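Suppressor of fused family protein (Neisseria gonorrhoeae, PDB 3K5J) is of unknown function but resembles the N-terminal domain of human Suppressor of fused, and may therefore act through protein binding. Local coordinates at residues Q145-F150 with S177-A182; L118-Y123 with E158-F163; I70-T75 with D169-N174. One frame throughout, in Å; residues are numbered along the deposited sequence. Where two conformers were deposited one is given.

Contact 1 (Q145-F150 with S177-A182); sequences QTERLF and STVWQA. With SO4 (sulfate ion), chain D; SO4 (sulfate ion), chain E.
Helix 145-150 and the irregular C-terminal segment 177-182 come together at Glu147 and Val179, whose CA atoms lie 6.1 Å apart, the nearest such pair across the contact. Val179 packs over Phe150: its CG1 stands 3.8 Å from the centroid of the Phe150 ring and only 10° off the ring normal, a CH-pi contact over the centre of one face. CG2, the other branch, touches Glu147 CG instead, so the two valine branches divide between Phe150 and Glu147. Beyond CG the Glu147 chain runs extended, and OE2 takes two bonds from Thr178. The backbone N of Thr178 meets Glu147 OE2 at 2.9 Å on the anti side of the carboxylate, whereas Thr178 OG1 approaches OE2 from above the plane, 43° out of it. OE1 makes a salt bridge with Arg175 and accepts from Thr144 N, so both oxygens of the buried carboxylate are gripped. In the fold, this ties the tail beyond helix 156-166 to the short helix that follows strand 135-143. A sulfate ion, probably from the crystallisation liquor, lies between the segments at the N-terminal end of helix 145-150: its O2 accepts from Thr146 N at 3.1 Å and from Thr146 OG1. One water donates to Thr146 OG1 and lies unusually close to Val179 O, at 2.5 Å; another joins Leu149 O to Gln181 NE2.

Contact 2 (L118-Y123 with E158-F163); sequences LISLPY and ELETKF
The contact belongs to the packing of helix 156-166 across strand 116-120 in the mixed beta-sheet of the Sufu-like fold, with three bridging waters on its polar side. The short segments 118-120 and 158-163 run at 80° to each other, their axes 11.9 Å apart, a spacing that leaves the touching to side-chain ends. On the apolar side, Leu118 does the work with one branch. Its CG lies anti to the backbone N (chi1 178°), and CD2 reaches Phe163 CE2 at 4.1 Å, meeting the ring obliquely, and Leu159 CD2 at 4.5 Å. Leu141 and Ile143 of the adjoining strand 135-143 also touch Phe163, which places the ring on the sheet. Glu160 supplies the polar side. Its chain is extended beyond CG and carries the carboxylate toward the strand end, where Leu118 CD2 lies 4.0 Å from OE2. Tyr123 crosses Glu160 at about a right angle, the ring and carboxylate planes 79° apart, with OE2 near the plane of the ring at its edge. In the conformer given, Ser120 OG donates to Leu118 O at 3.0 Å, from well above the carbonyl plane. No direct hydrogen bond crosses between the segments; three waters do so, all donating to Glu160 OE2. Through them OE2 is linked to the strand end and to the following turn, an inverse gamma turn centred on Pro122. One water accepts from Leu121 N and lies close to Tyr123 OH, and a second donates to Ser120 OG in that same conformer. The remaining water donates to both Ile119 O and Glu160 OE2, each at 2.8 Å.

Contact 3 (I70-T75 with D169-N174); sequences ISPFET and DYLDIN
With chi1 at 52°, Tyr170 sets its CG between its own backbone N and carbonyl carbon, and this turns the ring toward Ile70, whose CG1 is anti to its carbonyl carbon and whose outer chain is extended (chi2 173°). Ile70 CD1 consequently meets Tyr170 CE1 at 3.8 Å, approaching the ring obliquely. The second branch of the isoleucine, CG2, lies 3.8 Å from Leu171 CD2, a methyl group that also rests against Ile70 O and the Pro72 ring. The Pro72 and Leu171 side chains lie alongside one another, pointing in opposite senses, with the two CA atoms 5.4 Å apart, and Pro72 CG comes within 3.4 Å of Leu171 O. Ile173 CG2 touches the same proline carbon more loosely, at 4.3 Å. These contacts join the end of strand 65-71 to the loop after helix 156-166, where a type I beta turn spans Asp169 to Asp172. Within the turn Asp169 OD1 accepts from Leu171 N at 3.0 Å, an Asx turn; just after it Asp172 OD1 accepts from Asn174 N, a second one. In each the N-H arrives from above the carboxylate plane. Trp139 on the neighbouring strand 135-143 meets the Tyr170 ring edge-to-face and touches Ile70 too. No direct hydrogen bond joins the segments, but one water lies 2.7 Å from Ile70 O and 2.9 Å from Tyr170 O.

In the fold
Along the chain the segments come in the order 70-75, 118-123, 145-150, 158-163, 169-174 and 177-182, so contact 2 is nested within the loop closed by contact 3, while contact 1 alternates with both. Contacts 1 and 2 have centres 14 Å apart and touch directly: Phe163 CE1 packs 3.6 Å from Glu147 OE2, and Thr178 lies against helix 156-166. Contacts 2 and 3 reach the same mixed sheet without touching, their centres 17 Å apart. Contacts 1 and 3, about 20 Å apart between centres, adjoin in sequence through the C-terminal tail. Together they show the polypeptide after strand 135-143 packing back onto the sheet and its own helices.

Contact 1 (Q145-F150 with S177-A182)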
loop_
_atom_site.group_PDB
_atom_site.type_symbol
_atom_site.label_atom_id
_atom_site.label_comp_id
_atom_site.label_asym_id
_atom_site.label_seq_id
_atom_site.Cartn_x
_atom_site.Cartn_y
_atom_site.Cartn_z
ATOM N N GLN A 145 -12.593 -3.184 -10.564
ATOM C CA GLN A 145 -12.250 -2.861 -11.947
ATOM C C GLN A 145 -13.161 -1.770 -12.499
ATOM O O GLN A 145 -12.698 -0.874 -13.237
ATOM C CB GLN A 145 -12.270 -4.109 -12.828
ATOM C CG GLN A 145 -11.136 -5.047 -12.480
ATOM C CD GLN A 145 -11.100 -6.251 -13.368
ATOM O OE1 GLN A 145 -11.020 -6.101 -14.596
ATOM N NE2 GLN A 145 -11.023 -7.453 -12.777
ATOM N N THR A 146 -14.424 -1.803 -12.102
ATOM C CA THR A 146 -15.349 -0.769 -12.526
ATOM C C THR A 146 -15.113 0.579 -11.837
ATOM O O THR A 146 -15.296 1.622 -12.460
ATOM C CB THR A 146 -16.788 -1.239 -12.453
ATOM O OG1 THR A 146 -17.185 -1.631 -11.126
ATOM C CG2 THR A 146 -17.002 -2.398 -13.391
ATOM N N GLU A 147 -14.667 0.557 -10.581
ATOM C CA GLU A 147 -14.190 1.773 -9.927
ATOM C C GLU A 147 -12.998 2.392 -10.639
ATOM O O GLU A 147 -12.933 3.619 -10.768
ATOM C CB GLU A 147 -13.907 1.519 -8.434
ATOM C CG GLU A 147 -15.170 1.267 -7.617
ATOM C CD GLU A 147 -14.934 0.668 -6.258
ATOM O OE1 GLU A 147 -13.774 0.302 -5.952
ATOM O OE2 GLU A 147 -15.935 0.567 -5.495
ATOM N N ARG A 148 -12.052 1.582 -11.072
ATOM C CA ARG A 148 -10.914 2.087 -11.827
ATOM C C ARG A 148 -11.394 2.792 -13.087
ATOM O O ARG A 148 -10.947 3.892 -13.422
ATOM C CB ARG A 148 -9.953 0.958 -12.186
ATOM C CG ARG A 148 -8.952 1.275 -13.293
ATOM C CD ARG A 148 -7.989 2.385 -12.902
ATOM N NE ARG A 148 -7.105 2.684 -14.026
ATOM C CZ ARG A 148 -7.260 3.720 -14.834
ATOM N NH1 ARG A 148 -8.256 4.563 -14.619
ATOM N NH2 ARG A 148 -6.415 3.909 -15.854
ATOM N N LEU A 149 -12.301 2.129 -13.801
ATOM C CA LEU A 149 -12.834 2.727 -15.046
ATOM C C LEU A 149 -13.534 4.056 -14.777
ATOM O O LEU A 149 -13.371 5.041 -15.550
ATOM C CB LEU A 149 -13.765 1.738 -15.759
ATOM C CG LEU A 149 -14.378 2.299 -17.052
ATOM C CD1 LEU A 149 -13.301 2.571 -18.079
ATOM C CD2 LEU A 149 -15.419 1.311 -17.565
ATOM N N PHE A 150 -14.322 4.118 -13.718
ATOM C CA PHE A 150 -14.990 5.315 -13.280
ATOM C C PHE A 150 -14.030 6.487 -13.186
ATOM O O PHE A 150 -14.400 7.575 -13.525
ATOM C CB PHE A 150 -15.710 5.016 -11.943
ATOM C CG PHE A 150 -16.392 6.168 -11.288
ATOM C CD1 PHE A 150 -15.740 6.918 -10.360
ATOM C CD2 PHE A 150 -17.730 6.421 -11.503
ATOM C CE1 PHE A 150 -16.356 7.946 -9.720
ATOM C CE2 PHE A 150 -18.335 7.449 -10.860
ATOM C CZ PHE A 150 -17.643 8.195 -9.961
ATOM N N SER A 177 -18.761 -3.315 -5.665
ATOM C CA SER A 177 -18.417 -1.999 -6.217
ATOM C C SER A 177 -19.334 -0.920 -5.694
ATOM O O SER A 177 -20.509 -1.179 -5.401
ATOM C CB SER A 177 -18.516 -1.973 -7.726
ATOM O OG SER A 177 -17.430 -2.643 -8.295
ATOM N N THR A 178 -18.810 0.307 -5.624
ATOM C CA THR A 178 -19.560 1.493 -5.209
ATOM C C THR A 178 -20.072 2.323 -6.378
ATOM O O THR A 178 -20.735 3.342 -6.161
ATOM C CB THR A 178 -18.699 2.396 -4.335
ATOM O OG1 THR A 178 -17.561 2.899 -5.075
ATOM C CG2 THR A 178 -18.312 1.676 -3.083
ATOM N N VAL A 179 -19.749 1.914 -7.581
ATOM C CA VAL A 179 -20.146 2.671 -8.763
ATOM C C VAL A 179 -20.624 1.691 -9.824
ATOM O O VAL A 179 -20.325 0.492 -9.791
ATOM C CB VAL A 179 -18.992 3.535 -9.319
ATOM C CG1 VAL A 179 -18.464 4.555 -8.285
ATOM C CG2 VAL A 179 -17.929 2.649 -9.893
ATOM N N TRP A 180 -21.442 2.210 -10.734
ATOM C CA TRP A 180 -21.976 1.443 -11.848
ATOM C C TRP A 180 -21.995 2.355 -13.065
ATOM O O TRP A 180 -22.396 3.526 -12.947
ATOM C CB TRP A 180 -23.418 0.941 -11.576
ATOM C CG TRP A 180 -23.968 0.279 -12.797
ATOM C CD1 TRP A 180 -23.702 -1.014 -13.246
ATOM C CD2 TRP A 180 -24.774 0.900 -13.793
ATOM N NE1 TRP A 180 -24.321 -1.204 -14.460
ATOM C CE2 TRP A 180 -24.982 -0.052 -14.815
ATOM C CE3 TRP A 180 -25.307 2.184 -13.939
ATOM C CZ2 TRP A 180 -25.734 0.236 -15.954
ATOM C CZ3 TRP A 180 -26.082 2.468 -15.076
ATOM C CH2 TRP A 180 -26.286 1.493 -16.057
ATOM N N GLN A 181 -21.547 1.871 -14.200
ATOM C CA GLN A 181 -21.680 2.703 -15.428
ATOM C C GLN A 181 -22.396 1.952 -16.542
ATOM O O GLN A 181 -22.178 0.759 -16.716
ATOM C CB GLN A 181 -20.307 3.197 -15.913
ATOM C CG GLN A 181 -19.665 4.232 -14.976
ATOM C CD GLN A 181 -18.314 4.750 -15.494
ATOM O OE1 GLN A 181 -17.387 3.975 -15.726
ATOM N NE2 GLN A 181 -18.218 6.061 -15.694
ATOM N N ALA A 182 -23.214 2.692 -17.313
ATOM C CA ALA A 182 -24.046 2.135 -18.409
ATOM C C ALA A 182 -23.219 1.587 -19.576
ATOM O O ALA A 182 -21.992 1.830 -19.638
HETATM S S SO4 D . -16.936 -5.207 -10.526
HETATM O O1 SO4 D . -17.884 -5.395 -11.597
HETATM O O2 SO4 D . -16.091 -4.101 -10.791
HETATM O O3 SO4 D . -17.777 -4.918 -9.335
HETATM O O4 SO4 D . -16.167 -6.447 -10.261
HETATM S S SO4 E . -4.146 1.293 -16.265
HETATM O O1 SO4 E . -5.108 0.824 -17.280
HETATM O O2 SO4 E . -3.922 2.692 -16.589
HETATM O O3 SO4 E . -4.791 1.143 -14.922
HETATM O O4 SO4 E . -2.875 0.563 -16.428
HETATM O O HOH W 1 -19.880 -1.438 -11.253
HETATM O O HOH W 2 -15.301 6.250 -16.964
#

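Contact 2 (L118-Y123 with E158-F163)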
loop_
_atom_site.group_PDB
_atom_site.type_symbol
_atom_site.label_atom_id
_atom_site.label_comp_id
_atom_site.label_asym_id
_atom_site.label_seq_id
_atom_site.Cartn_x
_atom_site.Cartn_y
_atom_site.Cartn_z
ATOM N N LEU A 118 -5.776 2.440 -5.360
ATOM C CA LEU A 118 -5.835 3.896 -5.313
ATOM C C LEU A 118 -4.922 4.397 -4.200
ATOM O O LEU A 118 -5.072 3.993 -3.047
ATOM C CB LEU A 118 -7.235 4.390 -5.025
ATOM C CG LEU A 118 -7.467 5.912 -4.885
ATOM C CD1 LEU A 118 -7.058 6.662 -6.170
ATOM C CD2 LEU A 118 -8.893 6.259 -4.406
ATOM N N ILE A 119 -3.939 5.211 -4.564
ATOM C CA ILE A 119 -2.959 5.761 -3.585
ATOM C C ILE A 119 -3.719 6.794 -2.755
ATOM O O ILE A 119 -4.209 7.799 -3.285
ATOM C CB ILE A 119 -1.716 6.360 -4.259
ATOM C CG1 ILE A 119 -0.976 5.279 -5.072
ATOM C CG2 ILE A 119 -0.825 6.970 -3.185
ATOM C CD1 ILE A 119 0.168 5.748 -5.912
ATOM N N SER A 120 -3.850 6.498 -1.475
ATOM C CA SER A 120 -4.706 7.226 -0.552
ATOM C C SER A 120 -4.010 7.694 0.717
ATOM O O SER A 120 -2.989 7.128 1.115
ATOM C CB SER A 120 -5.881 6.336 -0.164
ATOM O OG SER A 120 -6.591 5.868 -1.303
ATOM N N LEU A 121 -4.584 8.700 1.364
ATOM C CA LEU A 121 -4.149 9.032 2.707
ATOM C C LEU A 121 -4.492 7.854 3.632
ATOM O O LEU A 121 -5.405 7.067 3.337
ATOM C CB LEU A 121 -4.809 10.309 3.193
ATOM C CG LEU A 121 -4.410 11.578 2.482
ATOM C CD1 LEU A 121 -5.278 12.767 2.888
ATOM C CD2 LEU A 121 -2.887 11.882 2.633
ATOM N N PRO A 122 -3.757 7.700 4.746
ATOM C CA PRO A 122 -3.856 6.455 5.562
ATOM C C PRO A 122 -5.020 6.555 6.556
ATOM O O PRO A 122 -4.827 6.546 7.772
ATOM C CB PRO A 122 -2.477 6.396 6.232
ATOM C CG PRO A 122 -2.094 7.834 6.399
ATOM C CD PRO A 122 -2.549 8.473 5.097
ATOM N N TYR A 123 -6.233 6.618 6.030
ATOM C CA TYR A 123 -7.423 6.855 6.841
ATOM C C TYR A 123 -7.620 5.900 8.024
ATOM O O TYR A 123 -8.069 6.333 9.080
ATOM C CB TYR A 123 -8.670 6.877 5.955
ATOM C CG TYR A 123 -8.670 7.980 4.918
ATOM C CD1 TYR A 123 -8.634 9.304 5.297
ATOM C CD2 TYR A 123 -8.641 7.699 3.558
ATOM C CE1 TYR A 123 -8.643 10.312 4.345
ATOM C CE2 TYR A 123 -8.655 8.691 2.602
ATOM C CZ TYR A 123 -8.630 10.010 2.985
ATOM O OH TYR A 123 -8.611 10.975 2.015
ATOM N N GLU A 158 -14.748 12.398 -6.075
ATOM C CA GLU A 158 -16.087 11.795 -6.231
ATOM C C GLU A 158 -16.068 10.321 -5.806
ATOM O O GLU A 158 -16.981 9.823 -5.136
ATOM C CB GLU A 158 -16.638 11.888 -7.649
ATOM C CG GLU A 158 -17.049 13.248 -8.178
ATOM C CD GLU A 158 -17.267 13.122 -9.687
ATOM O OE1 GLU A 158 -18.182 12.335 -10.036
ATOM O OE2 GLU A 158 -16.490 13.716 -10.498
ATOM N N LEU A 159 -15.030 9.614 -6.208
ATOM C CA LEU A 159 -14.925 8.184 -5.811
ATOM C C LEU A 159 -14.768 8.039 -4.292
ATOM O O LEU A 159 -15.432 7.204 -3.666
ATOM C CB LEU A 159 -13.792 7.444 -6.540
ATOM C CG LEU A 159 -13.705 5.922 -6.237
ATOM C CD1 LEU A 159 -15.017 5.197 -6.659
ATOM C CD2 LEU A 159 -12.477 5.346 -6.929
ATOM N N GLU A 160 -13.934 8.881 -3.687
ATOM C CA GLU A 160 -13.737 8.796 -2.253
ATOM C C GLU A 160 -15.040 9.113 -1.500
ATOM O O GLU A 160 -15.365 8.471 -0.482
ATOM C CB GLU A 160 -12.551 9.670 -1.832
ATOM C CG GLU A 160 -11.219 9.026 -2.254
ATOM C CD GLU A 160 -9.972 9.809 -1.862
ATOM O OE1 GLU A 160 -10.103 11.031 -1.645
ATOM O OE2 GLU A 160 -8.857 9.196 -1.750
ATOM N N THR A 161 -15.869 9.997 -2.055
ATOM C CA THR A 161 -17.198 10.201 -1.471
ATOM C C THR A 161 -18.038 8.937 -1.496
ATOM O O THR A 161 -18.659 8.579 -0.481
ATOM C CB THR A 161 -17.905 11.327 -2.209
ATOM O OG1 THR A 161 -17.181 12.537 -1.954
ATOM C CG2 THR A 161 -19.352 11.451 -1.739
ATOM N N LYS A 162 -18.041 8.252 -2.634
ATOM C CA LYS A 162 -18.759 6.989 -2.786
ATOM C C LYS A 162 -18.225 5.972 -1.771
ATOM O O LYS A 162 -19.019 5.232 -1.162
ATOM C CB LYS A 162 -18.668 6.450 -4.225
ATOM C CG LYS A 162 -19.465 7.225 -5.320
ATOM N N PHE A 163 -16.914 5.963 -1.538
ATOM C CA PHE A 163 -16.324 5.045 -0.551
ATOM C C PHE A 163 -16.788 5.302 0.870
ATOM O O PHE A 163 -17.181 4.378 1.579
ATOM C CB PHE A 163 -14.793 5.124 -0.562
ATOM C CG PHE A 163 -14.133 4.505 -1.766
ATOM C CD1 PHE A 163 -14.801 3.636 -2.633
ATOM C CD2 PHE A 163 -12.792 4.781 -2.041
ATOM C CE1 PHE A 163 -14.173 3.069 -3.687
ATOM C CE2 PHE A 163 -12.180 4.153 -3.105
ATOM C CZ PHE A 163 -12.892 3.334 -3.932
HETATM O O HOH W 3 -6.547 9.279 -3.387
HETATM O O HOH W 4 -9.224 6.653 -0.647
HETATM O O HOH W 5 -6.848 10.159 0.024
#

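Contact 3 (I70-T75 with D169-N174)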
loop_
_atom_site.group_PDB
_atom_site.type_symbol
_atom_site.label_atom_id
_atom_site.label_comp_id
_atom_site.label_asym_id
_atom_site.label_seq_id
_atom_site.Cartn_x
_atom_site.Cartn_y
_atom_site.Cartn_z
ATOM N N ILE A 70 -3.022 -3.228 3.524
ATOM C CA ILE A 70 -3.701 -3.853 4.674
ATOM C C ILE A 70 -4.376 -5.123 4.171
ATOM O O ILE A 70 -5.223 -5.068 3.288
ATOM C CB ILE A 70 -4.728 -2.926 5.392
ATOM C CG1 ILE A 70 -4.211 -1.489 5.548
ATOM C CG2 ILE A 70 -5.185 -3.554 6.711
ATOM C CD1 ILE A 70 -5.271 -0.521 6.099
ATOM N N SER A 71 -3.961 -6.276 4.694
ATOM C CA SER A 71 -4.368 -7.575 4.155
ATOM C C SER A 71 -5.150 -8.393 5.160
ATOM O O SER A 71 -4.754 -8.497 6.329
ATOM C CB SER A 71 -3.150 -8.380 3.730
ATOM O OG SER A 71 -3.510 -9.557 3.044
ATOM N N PRO A 72 -6.226 -9.044 4.700
ATOM C CA PRO A 72 -6.987 -9.897 5.630
ATOM C C PRO A 72 -6.252 -11.142 6.117
ATOM O O PRO A 72 -6.629 -11.732 7.147
ATOM C CB PRO A 72 -8.253 -10.245 4.804
ATOM C CG PRO A 72 -7.875 -10.104 3.416
ATOM C CD PRO A 72 -6.872 -8.965 3.375
ATOM N N PHE A 73 -5.254 -11.558 5.371
ATOM C CA PHE A 73 -4.465 -12.725 5.716
ATOM C C PHE A 73 -3.008 -12.518 5.316
ATOM O O PHE A 73 -2.665 -11.639 4.516
ATOM C CB PHE A 73 -5.060 -13.995 5.056
ATOM C CG PHE A 73 -5.320 -13.849 3.548
ATOM C CD1 PHE A 73 -4.285 -13.958 2.621
ATOM C CD2 PHE A 73 -6.603 -13.645 3.080
ATOM C CE1 PHE A 73 -4.536 -13.841 1.232
ATOM C CE2 PHE A 73 -6.852 -13.490 1.699
ATOM C CZ PHE A 73 -5.846 -13.624 0.796
ATOM N N GLU A 74 -2.143 -13.347 5.902
ATOM C CA GLU A 74 -0.731 -13.367 5.571
ATOM C C GLU A 74 -0.550 -13.915 4.193
ATOM O O GLU A 74 -1.090 -14.995 3.834
ATOM C CB GLU A 74 0.011 -14.276 6.557
ATOM C CG GLU A 74 1.488 -14.290 6.379
ATOM C CD GLU A 74 2.224 -15.114 7.422
ATOM O OE1 GLU A 74 1.612 -16.045 7.992
ATOM O OE2 GLU A 74 3.415 -14.791 7.670
ATOM N N THR A 75 0.243 -13.227 3.391
ATOM C CA THR A 75 0.583 -13.708 2.067
ATOM C C THR A 75 1.815 -12.991 1.522
ATOM O O THR A 75 1.872 -11.772 1.552
ATOM C CB THR A 75 -0.554 -13.566 1.055
ATOM O OG1 THR A 75 -0.064 -13.941 -0.227
ATOM C CG2 THR A 75 -1.182 -12.200 1.018
ATOM N N ASP A 169 -15.643 -2.066 2.979
ATOM C CA ASP A 169 -14.818 -3.022 3.726
ATOM C C ASP A 169 -13.658 -3.387 2.843
ATOM O O ASP A 169 -13.723 -4.290 2.030
ATOM C CB ASP A 169 -15.591 -4.244 4.125
ATOM C CG ASP A 169 -14.766 -5.224 4.946
ATOM O OD1 ASP A 169 -13.565 -4.975 5.221
ATOM O OD2 ASP A 169 -15.338 -6.228 5.352
ATOM N N TYR A 170 -12.557 -2.695 3.105
ATOM C CA TYR A 170 -11.367 -2.883 2.337
ATOM C C TYR A 170 -10.631 -4.212 2.580
ATOM O O TYR A 170 -9.726 -4.578 1.834
ATOM C CB TYR A 170 -10.415 -1.692 2.509
ATOM C CG TYR A 170 -10.129 -1.368 3.948
ATOM C CD1 TYR A 170 -9.143 -2.052 4.652
ATOM C CD2 TYR A 170 -10.801 -0.367 4.581
ATOM C CE1 TYR A 170 -8.882 -1.764 5.976
ATOM C CE2 TYR A 170 -10.538 -0.066 5.909
ATOM C CZ TYR A 170 -9.573 -0.767 6.596
ATOM O OH TYR A 170 -9.336 -0.478 7.923
ATOM N N LEU A 171 -11.038 -4.950 3.609
ATOM C CA LEU A 171 -10.536 -6.286 3.856
ATOM C C LEU A 171 -11.302 -7.391 3.175
ATOM O O LEU A 171 -10.869 -8.521 3.214
ATOM C CB LEU A 171 -10.424 -6.572 5.351
ATOM C CG LEU A 171 -9.513 -5.624 6.118
ATOM C CD1 LEU A 171 -9.619 -5.941 7.648
ATOM C CD2 LEU A 171 -8.085 -5.709 5.638
ATOM N N ASP A 172 -12.407 -7.039 2.522
ATOM C CA ASP A 172 -13.248 -8.021 1.836
ATOM C C ASP A 172 -12.785 -8.097 0.377
ATOM O O ASP A 172 -12.965 -7.138 -0.369
ATOM C CB ASP A 172 -14.715 -7.567 1.953
ATOM C CG ASP A 172 -15.662 -8.445 1.188
ATOM O OD1 ASP A 172 -15.227 -9.484 0.657
ATOM O OD2 ASP A 172 -16.890 -8.082 1.211
ATOM N N ILE A 173 -12.199 -9.234 0.009
ATOM C CA ILE A 173 -11.683 -9.455 -1.325
ATOM C C ILE A 173 -12.770 -9.467 -2.423
ATOM O O ILE A 173 -12.441 -9.361 -3.622
ATOM C CB ILE A 173 -10.788 -10.702 -1.470
ATOM C CG1 ILE A 173 -11.579 -11.996 -1.270
ATOM C CG2 ILE A 173 -9.628 -10.637 -0.473
ATOM C CD1 ILE A 173 -10.823 -13.261 -1.637
ATOM N N ASN A 174 -14.023 -9.563 -1.998
ATOM C CA ASN A 174 -15.190 -9.584 -2.888
ATOM C C ASN A 174 -16.194 -8.483 -2.519
ATOM O O ASN A 174 -17.398 -8.625 -2.781
ATOM C CB ASN A 174 -15.873 -10.972 -2.866
ATOM C CG ASN A 174 -16.981 -11.102 -3.919
ATOM O OD1 ASN A 174 -16.758 -10.750 -5.073
ATOM N ND2 ASN A 174 -18.156 -11.654 -3.527
HETATM O O HOH W 6 -7.052 -3.478 1.996
#